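Local coordinates for protein putative NAD(P)H-flavin oxidoreductase (Streptococcus pyogenes serotype M1, PDB 2HAY) that binds flavin mononucleotide and probably catalyses flavin-dependent redox reactions with NADH or NADPH, at residues B[20-30]-B[198-206]; B[46-54]-B[100-108]. One frame throughout, in Å; residues are numbered along the deposited sequence.

Contact 1 of 2, residues B[20-30]-B[198-206]; sequences TAVRVYKEEKI and LSLGYRLRD. With FMN (flavin mononucleotide), chain I; SO4 (sulfate ion), chain H.
Tyr25 and Arg203 face each other as a single beta bridge, CA to CA 4.5 Å, framed by two backbone hydrogen bonds. Lys26 N meets Tyr202 O nearly head-on at 2.9 Å, with a C=O...N angle of 176°; Leu204 N reaches Val24 O at 3.2 Å. A water adds to the pairing by accepting from Tyr202 N and donating to the carbonyls of Lys26 and Glu28.

Among side-chain polar contacts, Tyr25 OH and Ser199 OG share a hydrogen bond of 2.8 Å. The phenol reaches that serine by running past Gly201, whose CA lies 3.6 Å from Tyr25 CD2. With CG between backbone N and carbonyl carbon (chi1 71°) and a second bend at chi3, Arg203 turns a guanidinium face to Thr20 CG2, while its NH2 pairs with Asp165 and its NH1 with Asp206 OD1.

Apolar contacts flank the bridge: Val24 CG1 and Leu204 CD2 lie side by side at 3.6 Å, and Ile30 packs CD1 on Leu200 CB and CG1 on Tyr202 CE1.

Thr20 OG1 and Ala21 N both donate to O1P of the flavin mononucleotide, so the arrangement ties the phosphate-binding loop of this nitroreductase-family fold to the segment that continues strand 192-201.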
loop_
_atom_site.group_PDB
_atom_site.type_symbol
_atom_site.label_atom_id
_atom_site.label_comp_id
_atom_site.label_asym_id
_atom_site.label_seq_id
_atom_site.Cartn_x
_atom_site.Cartn_y
_atom_site.Cartn_z
ATOM N N THR B 20 -8.122 -5.909 13.113
ATOM C CA THR B 20 -8.098 -7.299 12.691
ATOM C C THR B 20 -9.005 -7.380 11.472
ATOM O O THR B 20 -9.813 -6.471 11.248
ATOM C CB THR B 20 -8.543 -8.212 13.832
ATOM O OG1 THR B 20 -8.413 -9.585 13.437
ATOM C CG2 THR B 20 -9.976 -7.924 14.256
ATOM N N ALA B 21 -8.842 -8.413 10.651
ATOM C CA ALA B 21 -9.623 -8.491 9.417
ATOM C C ALA B 21 -11.003 -9.031 9.778
ATOM O O ALA B 21 -11.156 -10.193 10.144
ATOM C CB ALA B 21 -8.909 -9.343 8.322
ATOM N N VAL B 22 -11.996 -8.155 9.735
ATOM C CA VAL B 22 -13.314 -8.475 10.272
ATOM C C VAL B 22 -14.258 -8.904 9.133
ATOM O O VAL B 22 -14.452 -8.168 8.167
ATOM C CB VAL B 22 -13.894 -7.287 11.112
ATOM C CG1 VAL B 22 -15.347 -7.519 11.455
ATOM C CG2 VAL B 22 -13.057 -7.058 12.400
ATOM N N ARG B 23 -14.820 -10.099 9.248
ATOM C CA ARG B 23 -15.724 -10.617 8.211
ATOM C C ARG B 23 -17.189 -10.312 8.460
ATOM O O ARG B 23 -17.933 -10.032 7.512
ATOM C CB ARG B 23 -15.541 -12.121 8.010
ATOM C CG ARG B 23 -14.123 -12.516 7.557
ATOM C CD ARG B 23 -14.002 -14.023 7.243
ATOM N NE ARG B 23 -14.984 -14.827 7.986
ATOM C CZ ARG B 23 -16.031 -15.449 7.435
ATOM N NH1 ARG B 23 -16.874 -16.138 8.213
ATOM N NH2 ARG B 23 -16.234 -15.393 6.113
ATOM N N VAL B 24 -17.607 -10.367 9.721
ATOM C CA VAL B 24 -19.010 -10.159 10.076
ATOM C C VAL B 24 -19.202 -8.922 10.959
ATOM O O VAL B 24 -18.594 -8.803 12.034
ATOM C CB VAL B 24 -19.624 -11.401 10.753
ATOM C CG1 VAL B 24 -21.132 -11.225 10.893
ATOM C CG2 VAL B 24 -19.311 -12.658 9.946
ATOM N N TYR B 25 -20.041 -8.006 10.472
ATOM C CA TYR B 25 -20.294 -6.732 11.133
ATOM C C TYR B 25 -21.704 -6.709 11.681
ATOM O O TYR B 25 -22.593 -7.410 11.185
ATOM C CB TYR B 25 -20.114 -5.557 10.162
ATOM C CG TYR B 25 -18.752 -5.524 9.510
ATOM C CD1 TYR B 25 -18.497 -6.248 8.344
ATOM C CD2 TYR B 25 -17.699 -4.806 10.090
ATOM C CE1 TYR B 25 -17.222 -6.226 7.747
ATOM C CE2 TYR B 25 -16.449 -4.777 9.509
ATOM C CZ TYR B 25 -16.218 -5.500 8.346
ATOM O OH TYR B 25 -14.979 -5.490 7.792
ATOM N N LYS B 26 -21.903 -5.898 12.713
ATOM C CA LYS B 26 -23.243 -5.617 13.160
ATOM C C LYS B 26 -23.876 -4.520 12.314
ATOM O O LYS B 26 -23.260 -4.005 11.383
ATOM C CB LYS B 26 -23.301 -5.323 14.657
ATOM C CG LYS B 26 -22.412 -4.280 15.177
ATOM C CD LYS B 26 -22.221 -4.571 16.641
ATOM C CE LYS B 26 -21.941 -3.310 17.437
ATOM N NZ LYS B 26 -21.938 -3.570 18.919
ATOM N N GLU B 27 -25.126 -4.201 12.631
ATOM C CA GLU B 27 -25.952 -3.352 11.796
ATOM C C GLU B 27 -25.627 -1.859 11.910
ATOM O O GLU B 27 -25.940 -1.082 11.010
ATOM C CB GLU B 27 -27.427 -3.627 12.084
ATOM C CG GLU B 27 -28.301 -3.471 10.865
ATOM C CD GLU B 27 -29.670 -4.112 11.017
ATOM O OE1 GLU B 27 -30.453 -4.018 10.056
ATOM O OE2 GLU B 27 -29.975 -4.703 12.082
ATOM N N GLU B 28 -25.041 -1.533 13.060
ATOM C CA GLU B 28 -24.526 -0.212 13.411
ATOM C C GLU B 28 -23.672 0.437 12.304
ATOM O O GLU B 28 -22.639 -0.092 11.861
ATOM C CB GLU B 28 -23.765 -0.265 14.750
ATOM C CG GLU B 28 -24.654 -0.087 16.019
ATOM C CD GLU B 28 -25.428 -1.350 16.481
ATOM O OE1 GLU B 28 -25.597 -1.516 17.716
ATOM O OE2 GLU B 28 -25.896 -2.159 15.644
ATOM N N LYS B 29 -24.126 1.616 11.882
ATOM C CA LYS B 29 -23.523 2.350 10.776
ATOM C C LYS B 29 -22.484 3.379 11.208
ATOM O O LYS B 29 -22.521 3.886 12.333
ATOM C CB LYS B 29 -24.598 3.036 9.923
ATOM C CG LYS B 29 -25.564 2.078 9.243
ATOM C CD LYS B 29 -26.950 2.142 9.857
ATOM C CE LYS B 29 -27.781 3.266 9.229
ATOM N NZ LYS B 29 -29.228 2.973 9.265
ATOM N N ILE B 30 -21.566 3.686 10.293
ATOM C CA ILE B 30 -20.504 4.666 10.539
ATOM C C ILE B 30 -21.090 6.052 10.309
ATOM O O ILE B 30 -21.871 6.235 9.395
ATOM C CB ILE B 30 -19.315 4.405 9.571
ATOM C CG1 ILE B 30 -18.611 3.098 9.932
ATOM C CG2 ILE B 30 -18.321 5.600 9.509
ATOM C CD1 ILE B 30 -17.929 2.471 8.739
ATOM N N LEU B 198 -12.605 -2.556 0.319
ATOM C CA LEU B 198 -12.433 -2.425 1.756
ATOM C C LEU B 198 -13.822 -2.380 2.397
ATOM O O LEU B 198 -14.603 -1.493 2.093
ATOM C CB LEU B 198 -11.670 -1.123 2.073
ATOM C CG LEU B 198 -11.407 -0.796 3.542
ATOM C CD1 LEU B 198 -10.462 -1.840 4.175
ATOM C CD2 LEU B 198 -10.805 0.590 3.611
ATOM N N SER B 199 -14.146 -3.330 3.264
ATOM C CA SER B 199 -15.367 -3.196 4.071
ATOM C C SER B 199 -15.065 -2.458 5.368
ATOM O O SER B 199 -13.984 -2.584 5.914
ATOM C CB SER B 199 -15.992 -4.557 4.380
ATOM O OG SER B 199 -15.037 -5.414 4.961
ATOM N N LEU B 200 -16.029 -1.677 5.841
ATOM C CA LEU B 200 -15.888 -0.956 7.091
ATOM C C LEU B 200 -17.174 -1.113 7.933
ATOM O O LEU B 200 -18.270 -1.287 7.384
ATOM C CB LEU B 200 -15.561 0.520 6.836
ATOM C CG LEU B 200 -14.454 0.810 5.827
ATOM C CD1 LEU B 200 -15.086 1.135 4.449
ATOM C CD2 LEU B 200 -13.607 1.958 6.278
ATOM N N GLY B 201 -17.017 -1.076 9.255
ATOM C CA GLY B 201 -18.159 -1.234 10.176
ATOM C C GLY B 201 -17.688 -1.529 11.579
ATOM O O GLY B 201 -16.577 -1.215 11.935
ATOM N N TYR B 202 -18.544 -2.133 12.383
ATOM C CA TYR B 202 -18.203 -2.502 13.741
ATOM C C TYR B 202 -18.366 -3.994 13.872
ATOM O O TYR B 202 -19.395 -4.549 13.476
ATOM C CB TYR B 202 -19.072 -1.741 14.747
ATOM C CG TYR B 202 -18.921 -0.262 14.557
ATOM C CD1 TYR B 202 -19.858 0.480 13.813
ATOM C CD2 TYR B 202 -17.796 0.401 15.065
ATOM C CE1 TYR B 202 -19.678 1.865 13.620
ATOM C CE2 TYR B 202 -17.611 1.759 14.887
ATOM C CZ TYR B 202 -18.540 2.490 14.165
ATOM O OH TYR B 202 -18.292 3.845 14.014
ATOM N N ARG B 203 -17.338 -4.640 14.423
ATOM C CA ARG B 203 -17.353 -6.080 14.539
ATOM C C ARG B 203 -18.587 -6.520 15.335
ATOM O O ARG B 203 -18.967 -5.880 16.318
ATOM C CB ARG B 203 -16.072 -6.578 15.202
ATOM C CG ARG B 203 -15.983 -6.257 16.701
ATOM C CD ARG B 203 -14.647 -6.655 17.265
ATOM N NE ARG B 203 -13.570 -5.922 16.609
ATOM C CZ ARG B 203 -12.278 -6.057 16.888
ATOM N NH1 ARG B 203 -11.891 -6.910 17.818
ATOM N NH2 ARG B 203 -11.374 -5.331 16.234
ATOM N N LEU B 204 -19.207 -7.604 14.883
ATOM C CA LEU B 204 -20.249 -8.277 15.643
ATOM C C LEU B 204 -19.682 -8.724 16.993
ATOM O O LEU B 204 -20.288 -8.470 18.031
ATOM C CB LEU B 204 -20.776 -9.470 14.840
ATOM C CG LEU B 204 -22.052 -10.184 15.275
ATOM C CD1 LEU B 204 -23.242 -9.223 15.357
ATOM C CD2 LEU B 204 -22.335 -11.339 14.314
ATOM N N ARG B 205 -18.518 -9.376 16.964
ATOM C CA ARG B 205 -17.767 -9.746 18.174
ATOM C C ARG B 205 -16.260 -9.902 17.887
ATOM O O ARG B 205 -15.853 -9.959 16.721
ATOM C CB ARG B 205 -18.344 -11.028 18.805
ATOM C CG ARG B 205 -17.782 -12.364 18.286
ATOM C CD ARG B 205 -18.348 -12.768 16.940
ATOM N NE ARG B 205 -18.323 -14.224 16.757
ATOM C CZ ARG B 205 -17.267 -14.921 16.326
ATOM N NH1 ARG B 205 -16.114 -14.313 16.034
ATOM N NH2 ARG B 205 -17.367 -16.240 16.187
ATOM N N ASP B 206 -15.439 -9.970 18.941
ATOM C CA ASP B 206 -13.997 -10.211 18.781
ATOM C C ASP B 206 -13.782 -11.659 18.295
ATOM O O ASP B 206 -14.627 -12.520 18.541
ATOM C CB ASP B 206 -13.248 -9.984 20.109
ATOM C CG ASP B 206 -13.518 -8.602 20.742
ATOM O OD1 ASP B 206 -13.289 -7.552 20.108
ATOM O OD2 ASP B 206 -13.942 -8.563 21.915
HETATM N N1 FMN I . -9.724 -11.587 4.236
HETATM C C2 FMN I . -10.837 -12.245 3.687
HETATM O O2 FMN I . -11.597 -12.939 4.405
HETATM N N3 FMN I . -11.109 -12.114 2.320
HETATM C C4 FMN I . -10.288 -11.374 1.473
HETATM O O4 FMN I . -10.426 -11.381 0.243
HETATM C C4A FMN I . -9.171 -10.725 2.003
HETATM N N5 FMN I . -8.362 -9.984 1.142
HETATM C C5A FMN I . -7.247 -9.310 1.631
HETATM C C6 FMN I . -6.466 -8.556 0.753
HETATM C C7 FMN I . -5.349 -7.877 1.226
HETATM C C7M FMN I . -4.681 -6.886 0.312
HETATM C C8 FMN I . -5.006 -7.949 2.593
HETATM C C8M FMN I . -4.090 -6.921 3.180
HETATM C C9 FMN I . -5.794 -8.709 3.475
HETATM C C9A FMN I . -6.931 -9.395 2.998
HETATM N N10 FMN I . -7.764 -10.151 3.861
HETATM C C10 FMN I . -8.888 -10.823 3.380
HETATM C "C1'" FMN I . -7.477 -10.238 5.313
HETATM C "C2'" FMN I . -6.294 -11.184 5.577
HETATM O "O2'" FMN I . -6.721 -12.537 5.643
HETATM C "C3'" FMN I . -5.628 -10.787 6.900
HETATM O "O3'" FMN I . -5.208 -9.443 6.844
HETATM C "C4'" FMN I . -4.445 -11.656 7.311
HETATM O "O4'" FMN I . -4.895 -13.000 7.371
HETATM C "C5'" FMN I . -3.867 -11.181 8.660
HETATM O "O5'" FMN I . -4.812 -11.210 9.740
HETATM P P FMN I . -5.322 -9.890 10.521
HETATM O O1P FMN I . -6.605 -10.215 11.234
HETATM O O2P FMN I . -5.497 -8.749 9.554
HETATM O O3P FMN I . -4.357 -9.391 11.531
HETATM S S SO4 H . -13.067 -15.680 14.013
HETATM O O1 SO4 H . -13.245 -15.350 12.598
HETATM O O2 SO4 H . -13.728 -16.952 14.289
HETATM O O3 SO4 H . -11.643 -15.806 14.334
HETATM O O4 SO4 H . -13.666 -14.635 14.841
HETATM O O HOH W 1 -17.376 -10.659 14.007
HETATM O O HOH W 2 -21.301 -2.113 11.292
#

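Contact 2 of 2, residues B[46-54]-B[100-108]. With FMN (flavin mononucleotide), chain F; SO4 (sulfate ion), chain G.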
loop_
_atom_site.group_PDB
_atom_site.type_symbol
_atom_site.label_atom_id
_atom_site.label_comp_id
_atom_site.label_asym_id
_atom_site.label_seq_id
_atom_site.Cartn_x
_atom_site.Cartn_y
_atom_site.Cartn_z
ATOM N N PRO B 46 0.041 9.917 -0.268
ATOM C CA PRO B 46 0.970 10.139 -1.360
ATOM C C PRO B 46 0.863 9.063 -2.436
ATOM O O PRO B 46 0.530 7.904 -2.160
ATOM C CB PRO B 46 2.330 10.107 -0.658
ATOM C CG PRO B 46 2.109 9.087 0.459
ATOM C CD PRO B 46 0.723 9.411 0.947
ATOM N N SER B 47 1.147 9.444 -3.670
ATOM C CA SER B 47 1.238 8.472 -4.727
ATOM C C SER B 47 2.506 8.797 -5.483
ATOM O O SER B 47 2.940 9.953 -5.522
ATOM C CB SER B 47 0.002 8.531 -5.650
ATOM O OG SER B 47 -0.208 9.857 -6.120
ATOM N N SER B 48 3.114 7.775 -6.074
ATOM C CA SER B 48 4.321 7.961 -6.865
ATOM C C SER B 48 4.139 9.046 -7.925
ATOM O O SER B 48 3.128 9.089 -8.649
ATOM C CB SER B 48 4.704 6.637 -7.493
ATOM O OG SER B 48 5.901 6.745 -8.194
ATOM N N ILE B 49 5.126 9.924 -7.980
ATOM C CA ILE B 49 5.142 11.111 -8.818
ATOM C C ILE B 49 3.890 12.006 -8.721
ATOM O O ILE B 49 3.628 12.795 -9.615
ATOM C CB ILE B 49 5.567 10.802 -10.328
ATOM C CG1 ILE B 49 4.478 10.069 -11.115
ATOM C CG2 ILE B 49 6.912 10.056 -10.409
ATOM C CD1 ILE B 49 4.776 10.017 -12.612
ATOM N N GLY B 50 3.124 11.894 -7.644
ATOM C CA GLY B 50 1.945 12.768 -7.457
ATOM C C GLY B 50 0.831 12.534 -8.483
ATOM O O GLY B 50 0.020 13.418 -8.742
ATOM N N LEU B 51 0.813 11.351 -9.082
ATOM C CA LEU B 51 -0.114 11.042 -10.161
ATOM C C LEU B 51 -1.570 10.989 -9.674
ATOM O O LEU B 51 -2.463 11.440 -10.378
ATOM C CB LEU B 51 0.243 9.697 -10.815
ATOM C CG LEU B 51 -0.649 9.350 -12.029
ATOM C CD1 LEU B 51 -0.486 10.384 -13.143
ATOM C CD2 LEU B 51 -0.294 7.980 -12.539
ATOM N N GLU B 52 -1.800 10.403 -8.493
ATOM C CA GLU B 52 -3.165 10.241 -7.967
ATOM C C GLU B 52 -4.069 9.563 -9.011
ATOM O O GLU B 52 -5.224 9.981 -9.227
ATOM C CB GLU B 52 -3.767 11.593 -7.548
ATOM C CG GLU B 52 -2.942 12.401 -6.596
ATOM C CD GLU B 52 -3.466 13.807 -6.483
ATOM O OE1 GLU B 52 -2.768 14.765 -6.925
ATOM O OE2 GLU B 52 -4.596 13.959 -5.982
ATOM N N GLY B 53 -3.541 8.519 -9.644
ATOM C CA GLY B 53 -4.291 7.744 -10.626
ATOM C C GLY B 53 -5.181 6.748 -9.924
ATOM O O GLY B 53 -5.008 5.525 -10.030
ATOM N N TRP B 54 -6.138 7.265 -9.166
ATOM C CA TRP B 54 -6.951 6.392 -8.312
ATOM C C TRP B 54 -8.274 7.065 -8.029
ATOM O O TRP B 54 -8.399 8.309 -8.178
ATOM C CB TRP B 54 -6.219 6.083 -6.989
ATOM C CG TRP B 54 -5.744 7.310 -6.173
ATOM C CD1 TRP B 54 -6.281 8.589 -6.193
ATOM C CD2 TRP B 54 -4.679 7.344 -5.211
ATOM N NE1 TRP B 54 -5.621 9.390 -5.303
ATOM C CE2 TRP B 54 -4.629 8.665 -4.690
ATOM C CE3 TRP B 54 -3.765 6.386 -4.730
ATOM C CZ2 TRP B 54 -3.699 9.060 -3.727
ATOM C CZ3 TRP B 54 -2.831 6.780 -3.766
ATOM C CH2 TRP B 54 -2.816 8.109 -3.263
ATOM N N ALA B 100 -2.770 11.797 -18.280
ATOM C CA ALA B 100 -2.706 11.729 -16.800
ATOM C C ALA B 100 -1.358 12.191 -16.203
ATOM O O ALA B 100 -1.340 12.994 -15.259
ATOM C CB ALA B 100 -3.099 10.334 -16.270
ATOM N N ILE B 101 -0.243 11.694 -16.746
ATOM C CA ILE B 101 1.086 12.074 -16.226
ATOM C C ILE B 101 1.339 13.572 -16.447
ATOM O O ILE B 101 1.874 14.253 -15.578
ATOM C CB ILE B 101 2.270 11.185 -16.755
ATOM C CG1 ILE B 101 2.571 10.013 -15.803
ATOM C CG2 ILE B 101 3.565 11.949 -16.742
ATOM C CD1 ILE B 101 1.691 8.873 -15.977
ATOM N N LYS B 102 0.923 14.073 -17.604
ATOM C CA LYS B 102 1.037 15.500 -17.938
ATOM C C LYS B 102 0.208 16.382 -16.993
ATOM O O LYS B 102 0.652 17.435 -16.552
ATOM C CB LYS B 102 0.611 15.731 -19.390
ATOM C CG LYS B 102 0.964 17.108 -19.918
ATOM C CD LYS B 102 0.420 17.347 -21.305
ATOM C CE LYS B 102 0.508 18.844 -21.652
ATOM N NZ LYS B 102 0.369 19.059 -23.127
ATOM N N ASN B 103 -0.995 15.931 -16.668
ATOM C CA ASN B 103 -1.859 16.692 -15.787
ATOM C C ASN B 103 -1.336 16.761 -14.359
ATOM O O ASN B 103 -1.593 17.723 -13.650
ATOM C CB ASN B 103 -3.274 16.131 -15.822
ATOM C CG ASN B 103 -3.962 16.371 -17.150
ATOM O OD1 ASN B 103 -3.675 17.344 -17.852
ATOM N ND2 ASN B 103 -4.895 15.493 -17.494
ATOM N N SER B 104 -0.573 15.748 -13.957
ATOM C CA SER B 104 -0.057 15.657 -12.598
ATOM C C SER B 104 1.075 16.678 -12.396
ATOM O O SER B 104 1.327 17.138 -11.284
ATOM C CB SER B 104 0.384 14.217 -12.271
ATOM O OG SER B 104 1.540 13.825 -12.997
ATOM N N LEU B 105 1.731 17.032 -13.495
ATOM C CA LEU B 105 2.741 18.061 -13.503
ATOM C C LEU B 105 2.092 19.440 -13.561
ATOM O O LEU B 105 2.451 20.324 -12.793
ATOM C CB LEU B 105 3.718 17.831 -14.670
ATOM C CG LEU B 105 4.594 16.577 -14.524
ATOM C CD1 LEU B 105 5.215 16.169 -15.851
ATOM C CD2 LEU B 105 5.684 16.794 -13.473
ATOM N N LEU B 106 1.126 19.616 -14.459
ATOM C CA LEU B 106 0.376 20.866 -14.559
ATOM C C LEU B 106 -0.287 21.275 -13.243
ATOM O O LEU B 106 -0.228 22.441 -12.873
ATOM C CB LEU B 106 -0.659 20.792 -15.676
ATOM C CG LEU B 106 -0.113 20.513 -17.087
ATOM C CD1 LEU B 106 -1.236 20.152 -18.063
ATOM C CD2 LEU B 106 0.725 21.689 -17.627
ATOM N N ARG B 107 -0.898 20.307 -12.557
ATOM C CA ARG B 107 -1.505 20.481 -11.236
ATOM C C ARG B 107 -0.578 21.162 -10.260
ATOM O O ARG B 107 -1.024 21.901 -9.392
ATOM C CB ARG B 107 -1.875 19.117 -10.612
ATOM C CG ARG B 107 -3.235 18.594 -10.971
ATOM C CD ARG B 107 -3.832 17.693 -9.876
ATOM N NE ARG B 107 -3.118 16.433 -9.647
ATOM C CZ ARG B 107 -3.085 15.402 -10.495
ATOM N NH1 ARG B 107 -3.686 15.481 -11.688
ATOM N NH2 ARG B 107 -2.408 14.297 -10.171
ATOM N N ARG B 108 0.706 20.851 -10.390
ATOM C CA ARG B 108 1.760 21.365 -9.531
ATOM C C ARG B 108 2.438 22.610 -10.125
ATOM O O ARG B 108 3.457 23.072 -9.621
ATOM C CB ARG B 108 2.782 20.261 -9.278
ATOM C CG ARG B 108 2.224 19.084 -8.476
ATOM C CD ARG B 108 3.116 17.868 -8.587
ATOM N NE ARG B 108 4.517 18.242 -8.458
ATOM C CZ ARG B 108 5.547 17.398 -8.538
ATOM N NH1 ARG B 108 6.792 17.871 -8.400
ATOM N NH2 ARG B 108 5.337 16.094 -8.749
HETATM N N1 FMN F . 9.581 11.580 -3.592
HETATM C C2 FMN F . 10.914 11.652 -3.986
HETATM O O2 FMN F . 11.578 12.690 -3.835
HETATM N N3 FMN F . 11.533 10.565 -4.573
HETATM C C4 FMN F . 10.865 9.372 -4.808
HETATM O O4 FMN F . 11.228 8.670 -5.764
HETATM C C4A FMN F . 9.521 9.278 -4.404
HETATM N N5 FMN F . 8.820 8.079 -4.637
HETATM C C5A FMN F . 7.495 7.922 -4.223
HETATM C C6 FMN F . 6.847 6.708 -4.415
HETATM C C7 FMN F . 5.524 6.525 -4.021
HETATM C C7M FMN F . 5.096 5.112 -3.680
HETATM C C8 FMN F . 4.850 7.608 -3.421
HETATM C C8M FMN F . 3.729 7.305 -2.476
HETATM C C9 FMN F . 5.502 8.838 -3.237
HETATM C C9A FMN F . 6.836 9.004 -3.619
HETATM N N10 FMN F . 7.525 10.224 -3.401
HETATM C C10 FMN F . 8.872 10.379 -3.787
HETATM C "C1'" FMN F . 6.736 11.427 -2.967
HETATM C "C2'" FMN F . 5.759 11.951 -4.034
HETATM O "O2'" FMN F . 6.434 12.703 -5.032
HETATM C "C3'" FMN F . 4.721 12.808 -3.303
HETATM O "O3'" FMN F . 3.995 11.924 -2.486
HETATM C "C4'" FMN F . 3.742 13.625 -4.162
HETATM O "O4'" FMN F . 4.401 14.677 -4.848
HETATM C "C5'" FMN F . 2.601 14.166 -3.279
HETATM O "O5'" FMN F . 3.026 15.192 -2.380
HETATM P P FMN F . 3.127 15.061 -0.763
HETATM O O1P FMN F . 4.347 15.817 -0.312
HETATM O O2P FMN F . 3.209 13.641 -0.274
HETATM O O3P FMN F . 1.934 15.687 -0.141
HETATM S S SO4 G . 9.331 13.635 -8.227
HETATM O O1 SO4 G . 9.640 14.020 -9.643
HETATM O O2 SO4 G . 9.443 12.112 -8.185
HETATM O O3 SO4 G . 10.387 14.337 -7.256
HETATM O O4 SO4 G . 7.846 14.074 -7.818
HETATM O O HOH W 3 3.888 14.387 -11.545
HETATM O O HOH W 4 0.509 16.021 -8.756
#
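The loop 46-54, which supplies Pro46, Ser47, Ser48 and Gly50 to a flavin pocket shared between the two subunits, is backed by helix 99-106 and the residues just after it. Pro46 CB comes within 3.1 Å of the ribityl O3', and Ser48 N within 3.2 Å of the flavin C8.

Arg107 makes the direct polar link. Its NH2 donates to Gly50 O at 3.0 Å, in the carbonyl plane though that oxygen stands out of the guanidinium plane, and more weakly to Leu51 O. A bend at chi3 (-66°) folds the chain so that Ser104 CA lies over one guanidinium face. Glu52 OE1 completes a salt bridge with Arg107 NE at 3.2 Å; the carboxylate and guanidinium planes stand 89° apart, and the component bonds are weak. The other carboxylate oxygen, OE2, accepts from Lys214 N of the second subunit.

Two waters extend the polar seam, one donating to Ile49 O and Ser104 OG, the other to Gly50 O and Ser104 O. Toward Ala100, earlier on the helix, the packing is apolar: Leu51 CD1 touches Ile101 CD1 at 3.9 Å and also meets Ala100, while the Ile49 side chain crosses that of Ile101 at about a right angle, CD1 on CG1. With CG anti to the backbone N (chi1 -176°), Leu51 directs CD1 to the helix although its CB starts away from it.

Helix 116-130 continues this apolar layer, with Tyr123 against Ile49, Ile101 and Leu105; helix 137-162 contacts the loop at Ser47 and Ser48, and Trp54 opens strand 54-59, outermost in the sheet of this chain.

Contacts 1 and 2 lie on opposite sides of the chain's centre, their centres 34 Å apart and their nearest atoms about 12 Å apart, without touching. In sequence, both segments of contact 2 fall between those of contact 1. Each contact includes a loop that touches a different flavin mononucleotide: Thr20 and Ala21 of 20-30 bond the phosphate of one, and 46-54 lines the other. The dimer joins these roles, because the flavin beside contact 2 is hydrogen-bonded by Thr20 and Ala21 of the second subunit, the residues contact 1 contributes in this chain. That site thus combines the 20-30 loop of one subunit with the 46-54 loop of its partner; the other is probably arranged likewise.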